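Long-range contacts in 3-hydroxyisobutyrate dehydrogenase (Thermus thermophilus, PDB 2CVZ), which probably catalyses the NADP-dependent oxidation of 3-hydroxyisobutyrate in valine catabolism, and binds NADPH in its N-terminal nucleotide-binding domain: residues P25-F33 and S45-E55; M16-F24 and V142-K150. All coordinates share one frame; numbering follows the deposited sequence.

Contact 1 of 2, residues P25-F33 and S45-E55; sequences PTLVWNRTF and SEAVPLERVAE. With NDP (NADPH dihydro-nicotinamide-adenine-dinucleotide phosphate), chain G.
Leu27 and Val28 pair in parallel with Glu46 and Ala47, joining strand 26-29 to strand 46-47 at one border of the chain's main sheet. Three backbone bonds of 2.8 to 3.0 Å make the ladder: Glu46 N to Thr26 O, Val28 N to Glu46 O and Val48 N to Val28 O. On one face Leu27 lies alongside Glu46, both pointing the same way; Leu27 CB meets Val48 CG2, and Leu27 CD1 meets Arg52 O at 3.4 Å. Glu46, Arg52 and Glu55 form a salt-bridge network within 45-55: Arg52 grips Glu55 side-on through NE and NH2, while Arg52 NH1 bonds Glu46 OE2 (2.7 Å) from above the carboxylate plane. With helix 34-43 the two strands form a beta-alpha-beta unit of the Rossmann fold; on the opposite face Val28 touches His39 and Ala47 touches Ala36, both of that helix. Chi1 of Trp29 (177°) swings the indole toward 45-55, where Leu50 CB stands over one face, 3.8 Å from the five-membered ring centroid, and Val48 O meets the edge in plane. With an alanine at Trp29 the indole is gone, and Leu50 CB and CD1 would probably be left facing a gap and free to shift. Just past the strand, Asn30, Arg31 and Thr32 hold the NADPH 2'-phosphate: Arg31 NE reaches O1X at 3.0 Å and NH2 reaches O3X, while the guanidinium lies with one face over the adenine.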
loop_
_atom_site.group_PDB
_atom_site.type_symbol
_atom_site.label_atom_id
_atom_site.label_comp_id
_atom_site.label_asym_id
_atom_site.label_seq_id
_atom_site.Cartn_x
_atom_site.Cartn_y
_atom_site.Cartn_z
ATOM N N PRO C 25 -43.060 -26.374 3.894
ATOM C CA PRO C 25 -44.096 -25.414 3.498
ATOM C C PRO C 25 -43.403 -24.069 3.710
ATOM O O PRO C 25 -42.991 -23.757 4.831
ATOM C CB PRO C 25 -45.202 -25.655 4.523
ATOM C CG PRO C 25 -45.034 -27.108 4.868
ATOM C CD PRO C 25 -43.534 -27.235 4.992
ATOM N N THR C 26 -43.266 -23.276 2.653
ATOM C CA THR C 26 -42.543 -22.016 2.767
ATOM C C THR C 26 -43.287 -20.763 2.337
ATOM O O THR C 26 -43.876 -20.712 1.258
ATOM C CB THR C 26 -41.226 -22.089 1.955
ATOM O OG1 THR C 26 -40.455 -23.213 2.394
ATOM C CG2 THR C 26 -40.409 -20.817 2.130
ATOM N N LEU C 27 -43.242 -19.749 3.196
ATOM C CA LEU C 27 -43.865 -18.465 2.910
ATOM C C LEU C 27 -42.748 -17.534 2.448
ATOM O O LEU C 27 -41.656 -17.542 3.017
ATOM C CB LEU C 27 -44.514 -17.885 4.170
ATOM C CG LEU C 27 -45.549 -18.725 4.920
ATOM C CD1 LEU C 27 -46.146 -17.882 6.038
ATOM C CD2 LEU C 27 -46.643 -19.198 3.966
ATOM N N VAL C 28 -43.002 -16.744 1.412
ATOM C CA VAL C 28 -41.983 -15.822 0.933
ATOM C C VAL C 28 -42.531 -14.417 0.740
ATOM O O VAL C 28 -43.709 -14.225 0.432
ATOM C CB VAL C 28 -41.351 -16.291 -0.407
ATOM C CG1 VAL C 28 -40.580 -17.584 -0.198
ATOM C CG2 VAL C 28 -42.433 -16.482 -1.464
ATOM N N TRP C 29 -41.663 -13.433 0.947
ATOM C CA TRP C 29 -42.027 -12.037 0.776
ATOM C C TRP C 29 -40.840 -11.294 0.198
ATOM O O TRP C 29 -39.689 -11.602 0.515
ATOM C CB TRP C 29 -42.408 -11.394 2.111
ATOM C CG TRP C 29 -42.718 -9.927 1.977
ATOM C CD1 TRP C 29 -43.922 -9.367 1.656
ATOM C CD2 TRP C 29 -41.793 -8.839 2.113
ATOM N NE1 TRP C 29 -43.805 -7.996 1.585
ATOM C CE2 TRP C 29 -42.508 -7.647 1.861
ATOM C CE3 TRP C 29 -40.428 -8.755 2.423
ATOM C CZ2 TRP C 29 -41.903 -6.383 1.910
ATOM C CZ3 TRP C 29 -39.825 -7.497 2.471
ATOM C CH2 TRP C 29 -40.567 -6.329 2.216
ATOM N N ASN C 30 -41.128 -10.321 -0.658
ATOM C CA ASN C 30 -40.097 -9.502 -1.273
ATOM C C ASN C 30 -40.664 -8.101 -1.472
ATOM O O ASN C 30 -41.846 -7.943 -1.786
ATOM C CB ASN C 30 -39.673 -10.084 -2.623
ATOM C CG ASN C 30 -38.434 -9.411 -3.182
ATOM O OD1 ASN C 30 -37.360 -9.476 -2.585
ATOM N ND2 ASN C 30 -38.577 -8.756 -4.330
ATOM N N ARG C 31 -39.824 -7.091 -1.274
ATOM C CA ARG C 31 -40.230 -5.699 -1.437
ATOM C C ARG C 31 -40.916 -5.541 -2.789
ATOM O O ARG C 31 -42.020 -5.006 -2.875
ATOM C CB ARG C 31 -39.004 -4.791 -1.351
ATOM C CG ARG C 31 -39.297 -3.322 -1.534
ATOM C CD ARG C 31 -38.044 -2.493 -1.307
ATOM N NE ARG C 31 -36.947 -2.901 -2.180
ATOM C CZ ARG C 31 -35.785 -2.260 -2.266
ATOM N NH1 ARG C 31 -35.570 -1.177 -1.531
ATOM N NH2 ARG C 31 -34.834 -2.701 -3.081
ATOM N N THR C 32 -40.247 -5.995 -3.843
ATOM C CA THR C 32 -40.814 -5.959 -5.187
ATOM C C THR C 32 -41.582 -7.278 -5.247
ATOM O O THR C 32 -41.035 -8.308 -5.644
ATOM C CB THR C 32 -39.709 -5.947 -6.264
ATOM O OG1 THR C 32 -38.888 -4.782 -6.094
ATOM C CG2 THR C 32 -40.319 -5.932 -7.658
ATOM N N PHE C 33 -42.846 -7.237 -4.834
ATOM C CA PHE C 33 -43.683 -8.429 -4.768
ATOM C C PHE C 33 -43.790 -9.311 -6.008
ATOM O O PHE C 33 -43.986 -10.517 -5.880
ATOM C CB PHE C 33 -45.087 -8.056 -4.290
ATOM C CG PHE C 33 -45.789 -9.169 -3.571
ATOM C CD1 PHE C 33 -46.959 -9.719 -4.079
ATOM C CD2 PHE C 33 -45.271 -9.674 -2.382
ATOM C CE1 PHE C 33 -47.605 -10.756 -3.413
ATOM C CE2 PHE C 33 -45.906 -10.709 -1.708
ATOM C CZ PHE C 33 -47.077 -11.252 -2.223
ATOM N N SER C 45 -43.725 -22.134 -3.306
ATOM C CA SER C 45 -43.731 -21.391 -2.056
ATOM C C SER C 45 -45.036 -20.609 -2.066
ATOM O O SER C 45 -45.808 -20.707 -3.023
ATOM C CB SER C 45 -42.548 -20.423 -2.007
ATOM O OG SER C 45 -42.517 -19.602 -3.165
ATOM N N GLU C 46 -45.294 -19.849 -1.007
ATOM C CA GLU C 46 -46.510 -19.047 -0.945
ATOM C C GLU C 46 -46.149 -17.592 -0.689
ATOM O O GLU C 46 -45.646 -17.247 0.381
ATOM C CB GLU C 46 -47.443 -19.534 0.167
ATOM C CG GLU C 46 -48.863 -18.982 0.040
ATOM C CD GLU C 46 -49.738 -19.289 1.244
ATOM O OE1 GLU C 46 -49.572 -20.369 1.848
ATOM O OE2 GLU C 46 -50.605 -18.451 1.578
ATOM N N ALA C 47 -46.390 -16.743 -1.683
ATOM C CA ALA C 47 -46.101 -15.320 -1.547
ATOM C C ALA C 47 -47.150 -14.728 -0.618
ATOM O O ALA C 47 -48.346 -14.893 -0.846
ATOM C CB ALA C 47 -46.155 -14.643 -2.912
ATOM N N VAL C 48 -46.707 -14.044 0.433
ATOM C CA VAL C 48 -47.631 -13.452 1.396
ATOM C C VAL C 48 -47.183 -12.068 1.850
ATOM O O VAL C 48 -46.026 -11.691 1.670
ATOM C CB VAL C 48 -47.751 -14.328 2.665
ATOM C CG1 VAL C 48 -48.250 -15.717 2.307
ATOM C CG2 VAL C 48 -46.398 -14.410 3.362
ATOM N N PRO C 49 -48.107 -11.281 2.433
ATOM C CA PRO C 49 -47.713 -9.951 2.899
ATOM C C PRO C 49 -46.743 -10.159 4.061
ATOM O O PRO C 49 -46.849 -11.145 4.796
ATOM C CB PRO C 49 -49.039 -9.328 3.334
ATOM C CG PRO C 49 -49.852 -10.517 3.750
ATOM C CD PRO C 49 -49.543 -11.513 2.660
ATOM N N LEU C 50 -45.801 -9.238 4.215
ATOM C CA LEU C 50 -44.783 -9.330 5.253
ATOM C C LEU C 50 -45.254 -9.811 6.623
ATOM O O LEU C 50 -44.554 -10.577 7.284
ATOM C CB LEU C 50 -44.075 -7.982 5.403
ATOM C CG LEU C 50 -42.873 -7.962 6.347
ATOM C CD1 LEU C 50 -41.850 -8.998 5.903
ATOM C CD2 LEU C 50 -42.258 -6.573 6.356
ATOM N N GLU C 51 -46.434 -9.375 7.049
ATOM C CA GLU C 51 -46.954 -9.759 8.358
ATOM C C GLU C 51 -47.043 -11.269 8.591
ATOM O O GLU C 51 -46.741 -11.752 9.683
ATOM C CB GLU C 51 -48.337 -9.139 8.582
ATOM C CG GLU C 51 -48.826 -9.251 10.019
ATOM C CD GLU C 51 -50.307 -8.953 10.163
ATOM O OE1 GLU C 51 -50.765 -7.928 9.613
ATOM O OE2 GLU C 51 -51.011 -9.743 10.832
ATOM N N ARG C 52 -47.460 -12.010 7.569
ATOM C CA ARG C 52 -47.607 -13.457 7.686
ATOM C C ARG C 52 -46.304 -14.211 7.939
ATOM O O ARG C 52 -46.325 -15.374 8.344
ATOM C CB ARG C 52 -48.280 -14.022 6.433
ATOM C CG ARG C 52 -49.724 -13.580 6.243
ATOM C CD ARG C 52 -50.424 -14.498 5.257
ATOM N NE ARG C 52 -50.404 -15.875 5.740
ATOM C CZ ARG C 52 -50.677 -16.939 4.995
ATOM N NH1 ARG C 52 -50.997 -16.792 3.717
ATOM N NH2 ARG C 52 -50.623 -18.153 5.531
ATOM N N VAL C 53 -45.173 -13.556 7.700
ATOM C CA VAL C 53 -43.878 -14.189 7.913
ATOM C C VAL C 53 -43.713 -14.638 9.367
ATOM O O VAL C 53 -43.043 -15.633 9.647
ATOM C CB VAL C 53 -42.727 -13.228 7.528
ATOM C CG1 VAL C 53 -41.381 -13.830 7.906
ATOM C CG2 VAL C 53 -42.774 -12.953 6.033
ATOM N N ALA C 54 -44.340 -13.910 10.287
ATOM C CA ALA C 54 -44.260 -14.231 11.712
ATOM C C ALA C 54 -44.930 -15.563 12.043
ATOM O O ALA C 54 -44.821 -16.061 13.163
ATOM C CB ALA C 54 -44.894 -13.112 12.531
ATOM N N GLU C 55 -45.628 -16.135 11.068
ATOM C CA GLU C 55 -46.303 -17.414 11.263
ATOM C C GLU C 55 -45.299 -18.563 11.276
ATOM O O GLU C 55 -45.593 -19.652 11.769
ATOM C CB GLU C 55 -47.316 -17.658 10.140
ATOM C CG GLU C 55 -48.600 -16.855 10.244
ATOM C CD GLU C 55 -49.521 -17.089 9.060
ATOM O OE1 GLU C 55 -49.624 -18.249 8.607
ATOM O OE2 GLU C 55 -50.146 -16.116 8.586
HETATM P PA NDP G . -29.563 -8.445 -4.363
HETATM O O1A NDP G . -29.721 -9.318 -5.496
HETATM O O2A NDP G . -29.184 -6.993 -4.481
HETATM O O5B NDP G . -30.956 -8.576 -3.512
HETATM C C5B NDP G . -31.144 -7.787 -2.331
HETATM C C4B NDP G . -32.527 -8.201 -1.849
HETATM O O4B NDP G . -32.792 -7.391 -0.672
HETATM C C3B NDP G . -33.670 -8.011 -2.793
HETATM O O3B NDP G . -34.623 -9.091 -2.607
HETATM C C2B NDP G . -34.286 -6.727 -2.392
HETATM O O2B NDP G . -35.634 -6.462 -2.788
HETATM C C1B NDP G . -34.029 -6.741 -0.917
HETATM N N9A NDP G . -34.027 -5.374 -0.325
HETATM C C8A NDP G . -33.144 -4.300 -0.587
HETATM N N7A NDP G . -33.459 -3.245 0.139
HETATM C C5A NDP G . -34.549 -3.600 0.885
HETATM C C6A NDP G . -35.348 -2.933 1.842
HETATM N N6A NDP G . -35.082 -1.670 2.177
HETATM N N1A NDP G . -36.387 -3.589 2.416
HETATM C C2A NDP G . -36.653 -4.871 2.073
HETATM N N3A NDP G . -35.961 -5.589 1.183
HETATM C C4A NDP G . -34.908 -4.891 0.617
HETATM O O3 NDP G . -28.567 -9.074 -3.319
HETATM P PN NDP G . -27.705 -10.412 -3.189
HETATM O O1N NDP G . -26.770 -10.425 -4.318
HETATM O O2N NDP G . -28.742 -11.487 -3.039
HETATM O O5D NDP G . -27.034 -10.187 -1.758
HETATM C C5D NDP G . -27.819 -10.165 -0.522
HETATM C C4D NDP G . -26.830 -10.445 0.651
HETATM O O4D NDP G . -26.125 -11.644 0.340
HETATM C C3D NDP G . -25.752 -9.362 0.767
HETATM O O3D NDP G . -25.492 -9.110 2.155
HETATM C C2D NDP G . -24.574 -9.922 0.014
HETATM O O2D NDP G . -23.390 -9.253 0.413
HETATM C C1D NDP G . -24.717 -11.432 0.476
HETATM N N1N NDP G . -24.031 -12.426 -0.406
HETATM C C2N NDP G . -24.120 -12.251 -1.816
HETATM C C3N NDP G . -23.450 -13.251 -2.632
HETATM C C7N NDP G . -23.497 -13.157 -4.095
HETATM O O7N NDP G . -22.705 -13.765 -4.844
HETATM N N7N NDP G . -24.434 -12.400 -4.695
HETATM C C4N NDP G . -22.773 -14.302 -1.996
HETATM C C5N NDP G . -22.705 -14.444 -0.640
HETATM C C6N NDP G . -23.334 -13.509 0.157
HETATM P P2B NDP G . -36.047 -5.980 -4.206
HETATM O O1X NDP G . -37.319 -5.276 -3.951
HETATM O O2X NDP G . -36.191 -7.170 -5.088
HETATM O O3X NDP G . -34.985 -5.028 -4.755
HETATM O O HOH W 1 -46.453 -6.470 2.725
#

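Contact 2 of 2, residues M16-F24 and V142-K150; sequences MAGHLARRF and VRPFLAYAK
Met16, a selenomethionine in this model, sets its terminal methyl squarely over the Tyr148 ring. CE is 3.5 Å from the centroid of the Tyr148 ring and 14° off its normal, a CH-pi contact; SE stands farther back above the same face, 5.0 Å from that centroid, in a Met-aromatic arrangement. The bend at chi3 (72°) turns the methyl down onto the ring, and Tyr148 CD2 also lies close to Met16 CB and the backbone O of Met16.

The second aromatic contact joins Phe24 and Phe145. Their side chains cross at about a right angle, but the planes are inclined at 54° with centroids 5.1 Å apart, so the pair is oblique. Phe145 CD1 lies over one face of Phe24, off toward the rim and 3.6 Å from CZ of Phe24; the aliphatic CG of Arg23 covers the other face. Pro144 O comes to the Phe24 ring at its edge, 3.5 Å from Phe24 CZ.

Aliphatic packing fills in between. The methyl of Ala147 faces the helix, with Leu20 CD2 4.2 Å from Ala147 CB. Leu20 CG also approaches Tyr148 CD2, and CB of His19 rests on the backbone of Ala147 and against CB of Tyr148.

Polar groups take a smaller part. Arg23 NH1 comes within 3.4 Å of Ala147 CB, a van der Waals approach. His19 NE2 makes weak hydrogen bonds to the carbonyls of Ala123 and Glu124.

Leu146 to Ala149 form a type I beta turn, which carries Ala147 and Tyr148 up to the helix. Helix 13-23 follows the glycine-rich turn after strand 4-7, as in Rossmann nucleotide-binding domains, and here its flank is packed against the loop leading into strand 149-156, the last strand of the sheet.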
loop_
_atom_site.group_PDB
_atom_site.type_symbol
_atom_site.label_atom_id
_atom_site.label_comp_id
_atom_site.label_asym_id
_atom_site.label_seq_id
_atom_site.Cartn_x
_atom_site.Cartn_y
_atom_site.Cartn_z
HETATM N N MSE C 16 -32.125 -19.589 -2.934
HETATM C CA MSE C 16 -32.052 -20.145 -1.586
HETATM C C MSE C 16 -33.435 -20.529 -1.080
HETATM O O MSE C 16 -33.636 -21.630 -0.556
HETATM C CB MSE C 16 -31.419 -19.134 -0.630
HETATM C CG MSE C 16 -29.929 -18.970 -0.820
HETATM SE SE MSE C 16 -29.236 -17.517 0.251
HETATM C CE MSE C 16 -29.360 -18.333 1.989
ATOM N N ALA C 17 -34.387 -19.614 -1.235
ATOM C CA ALA C 17 -35.752 -19.860 -0.796
ATOM C C ALA C 17 -36.362 -20.969 -1.642
ATOM O O ALA C 17 -37.306 -21.634 -1.221
ATOM C CB ALA C 17 -36.581 -18.587 -0.916
ATOM N N GLY C 18 -35.822 -21.157 -2.843
ATOM C CA GLY C 18 -36.324 -22.203 -3.716
ATOM C C GLY C 18 -36.054 -23.569 -3.110
ATOM O O GLY C 18 -36.911 -24.458 -3.142
ATOM N N HIS C 19 -34.858 -23.747 -2.559
ATOM C CA HIS C 19 -34.510 -25.017 -1.935
ATOM C C HIS C 19 -35.416 -25.282 -0.740
ATOM O O HIS C 19 -35.866 -26.410 -0.530
ATOM C CB HIS C 19 -33.040 -25.015 -1.517
ATOM C CG HIS C 19 -32.101 -25.169 -2.670
ATOM N ND1 HIS C 19 -31.951 -26.359 -3.348
ATOM C CD2 HIS C 19 -31.321 -24.268 -3.312
ATOM C CE1 HIS C 19 -31.119 -26.185 -4.360
ATOM N NE2 HIS C 19 -30.723 -24.924 -4.361
ATOM N N LEU C 20 -35.696 -24.238 0.033
ATOM C CA LEU C 20 -36.570 -24.374 1.191
ATOM C C LEU C 20 -37.992 -24.726 0.760
ATOM O O LEU C 20 -38.637 -25.575 1.365
ATOM C CB LEU C 20 -36.613 -23.067 1.988
ATOM C CG LEU C 20 -35.352 -22.632 2.735
ATOM C CD1 LEU C 20 -35.562 -21.241 3.309
ATOM C CD2 LEU C 20 -35.042 -23.626 3.845
ATOM N N ALA C 21 -38.470 -24.065 -0.291
ATOM C CA ALA C 21 -39.827 -24.277 -0.785
ATOM C C ALA C 21 -40.125 -25.698 -1.254
ATOM O O ALA C 21 -41.257 -26.167 -1.140
ATOM C CB ALA C 21 -40.134 -23.282 -1.909
ATOM N N ARG C 22 -39.122 -26.385 -1.786
ATOM C CA ARG C 22 -39.337 -27.746 -2.258
ATOM C C ARG C 22 -39.205 -28.747 -1.115
ATOM O O ARG C 22 -39.580 -29.912 -1.247
ATOM C CB ARG C 22 -38.333 -28.081 -3.370
ATOM C CG ARG C 22 -38.441 -27.161 -4.587
ATOM C CD ARG C 22 -37.683 -27.717 -5.785
ATOM N NE ARG C 22 -36.242 -27.804 -5.561
ATOM C CZ ARG C 22 -35.415 -26.762 -5.574
ATOM N NH1 ARG C 22 -35.886 -25.544 -5.803
ATOM N NH2 ARG C 22 -34.118 -26.939 -5.358
ATOM N N ARG C 23 -38.694 -28.270 0.015
ATOM C CA ARG C 23 -38.467 -29.109 1.187
ATOM C C ARG C 23 -39.525 -28.970 2.288
ATOM O O ARG C 23 -39.990 -29.972 2.841
ATOM C CB ARG C 23 -37.084 -28.772 1.758
ATOM C CG ARG C 23 -36.576 -29.668 2.874
ATOM C CD ARG C 23 -36.004 -30.979 2.345
ATOM N NE ARG C 23 -34.993 -31.519 3.250
ATOM C CZ ARG C 23 -33.700 -31.205 3.204
ATOM N NH1 ARG C 23 -33.251 -30.357 2.290
ATOM N NH2 ARG C 23 -32.858 -31.731 4.081
ATOM N N PHE C 24 -39.888 -27.731 2.610
ATOM C CA PHE C 24 -40.865 -27.447 3.666
ATOM C C PHE C 24 -41.914 -26.448 3.191
ATOM O O PHE C 24 -41.704 -25.737 2.206
ATOM C CB PHE C 24 -40.185 -26.794 4.878
ATOM C CG PHE C 24 -38.857 -27.385 5.243
ATOM C CD1 PHE C 24 -38.779 -28.581 5.943
ATOM C CD2 PHE C 24 -37.681 -26.721 4.911
ATOM C CE1 PHE C 24 -37.542 -29.109 6.314
ATOM C CE2 PHE C 24 -36.443 -27.239 5.275
ATOM C CZ PHE C 24 -36.373 -28.433 5.979
ATOM N N VAL C 142 -31.633 -25.394 14.074
ATOM C CA VAL C 142 -31.777 -24.880 12.715
ATOM C C VAL C 142 -31.072 -25.687 11.628
ATOM O O VAL C 142 -31.464 -25.620 10.463
ATOM C CB VAL C 142 -31.293 -23.416 12.611
ATOM C CG1 VAL C 142 -32.089 -22.540 13.560
ATOM C CG2 VAL C 142 -29.808 -23.332 12.913
ATOM N N ARG C 143 -30.044 -26.447 11.998
ATOM C CA ARG C 143 -29.297 -27.239 11.021
ATOM C C ARG C 143 -30.151 -27.984 9.993
ATOM O O ARG C 143 -29.909 -27.884 8.790
ATOM C CB ARG C 143 -28.381 -28.247 11.727
ATOM C CG ARG C 143 -27.041 -27.682 12.167
ATOM C CD ARG C 143 -26.160 -28.768 12.772
ATOM N NE ARG C 143 -24.883 -28.244 13.254
ATOM C CZ ARG C 143 -23.867 -27.894 12.470
ATOM N NH1 ARG C 143 -23.965 -28.014 11.153
ATOM N NH2 ARG C 143 -22.750 -27.420 13.008
ATOM N N PRO C 144 -31.165 -28.735 10.450
ATOM C CA PRO C 144 -32.024 -29.486 9.528
ATOM C C PRO C 144 -32.837 -28.666 8.527
ATOM O O PRO C 144 -33.421 -29.225 7.601
ATOM C CB PRO C 144 -32.912 -30.295 10.470
ATOM C CG PRO C 144 -33.031 -29.405 11.660
ATOM C CD PRO C 144 -31.610 -28.919 11.843
ATOM N N PHE C 145 -32.867 -27.348 8.702
ATOM C CA PHE C 145 -33.631 -26.487 7.805
ATOM C C PHE C 145 -32.800 -25.794 6.729
ATOM O O PHE C 145 -33.355 -25.164 5.828
ATOM C CB PHE C 145 -34.378 -25.430 8.619
ATOM C CG PHE C 145 -35.429 -25.999 9.520
ATOM C CD1 PHE C 145 -36.631 -26.462 8.997
ATOM C CD2 PHE C 145 -35.208 -26.098 10.889
ATOM C CE1 PHE C 145 -37.603 -27.019 9.828
ATOM C CE2 PHE C 145 -36.171 -26.653 11.728
ATOM C CZ PHE C 145 -37.370 -27.115 11.198
ATOM N N LEU C 146 -31.479 -25.907 6.820
ATOM C CA LEU C 146 -30.598 -25.263 5.849
ATOM C C LEU C 146 -30.527 -26.074 4.560
ATOM O O LEU C 146 -29.470 -26.583 4.185
ATOM C CB LEU C 146 -29.202 -25.095 6.458
ATOM C CG LEU C 146 -29.214 -24.453 7.849
ATOM C CD1 LEU C 146 -27.787 -24.327 8.376
ATOM C CD2 LEU C 146 -29.888 -23.085 7.780
ATOM N N ALA C 147 -31.664 -26.170 3.877
ATOM C CA ALA C 147 -31.785 -26.939 2.642
ATOM C C ALA C 147 -30.937 -26.449 1.472
ATOM O O ALA C 147 -30.735 -27.181 0.503
ATOM C CB ALA C 147 -33.257 -27.001 2.218
ATOM N N TYR C 148 -30.444 -25.218 1.557
ATOM C CA TYR C 148 -29.626 -24.645 0.491
ATOM C C TYR C 148 -28.129 -24.787 0.743
ATOM O O TYR C 148 -27.315 -24.321 -0.059
ATOM C CB TYR C 148 -29.964 -23.160 0.330
ATOM C CG TYR C 148 -29.965 -22.396 1.641
ATOM C CD1 TYR C 148 -28.783 -22.178 2.351
ATOM C CD2 TYR C 148 -31.157 -21.914 2.184
ATOM C CE1 TYR C 148 -28.790 -21.499 3.577
ATOM C CE2 TYR C 148 -31.176 -21.236 3.405
ATOM C CZ TYR C 148 -29.988 -21.031 4.096
ATOM O OH TYR C 148 -30.007 -20.363 5.302
ATOM N N ALA C 149 -27.769 -25.446 1.840
ATOM C CA ALA C 149 -26.365 -25.592 2.210
ATOM C C ALA C 149 -25.801 -27.007 2.233
ATOM O O ALA C 149 -26.534 -27.996 2.286
ATOM C CB ALA C 149 -26.135 -24.946 3.574
ATOM N N LYS C 150 -24.474 -27.074 2.190
ATOM C CA LYS C 150 -23.751 -28.335 2.251
ATOM C C LYS C 150 -22.898 -28.257 3.515
ATOM O O LYS C 150 -23.237 -28.851 4.538
ATOM C CB LYS C 150 -22.866 -28.512 1.013
ATOM C CG LYS C 150 -22.140 -29.852 0.961
ATOM C CD LYS C 150 -21.445 -30.053 -0.376
ATOM C CE LYS C 150 -20.747 -31.406 -0.444
ATOM N NZ LYS C 150 -20.124 -31.638 -1.780
#

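From the N terminus, strand 4-7 leads into helix 13-23, whose residues 16-24 form the first half of contact 2. The chain then runs straight into strand 26-29; strand 46-47 returns, after helix 34-43, to pair with it and so closes the short loop of contact 1. Only much later, at 142-150, does contact 2 close, so contact 1 is nested inside its loop. Contact 1 adds strand 46-47 to the sheet as one of its outermost strands; contact 2 ties the first helix to the approach to strand 149-156, the other outermost strand. Their centres are 16 Å apart, yet they touch: Ser45 CB lies 3.7 Å from Ala21 CB, and Thr26 OG1 bonds Phe24 O.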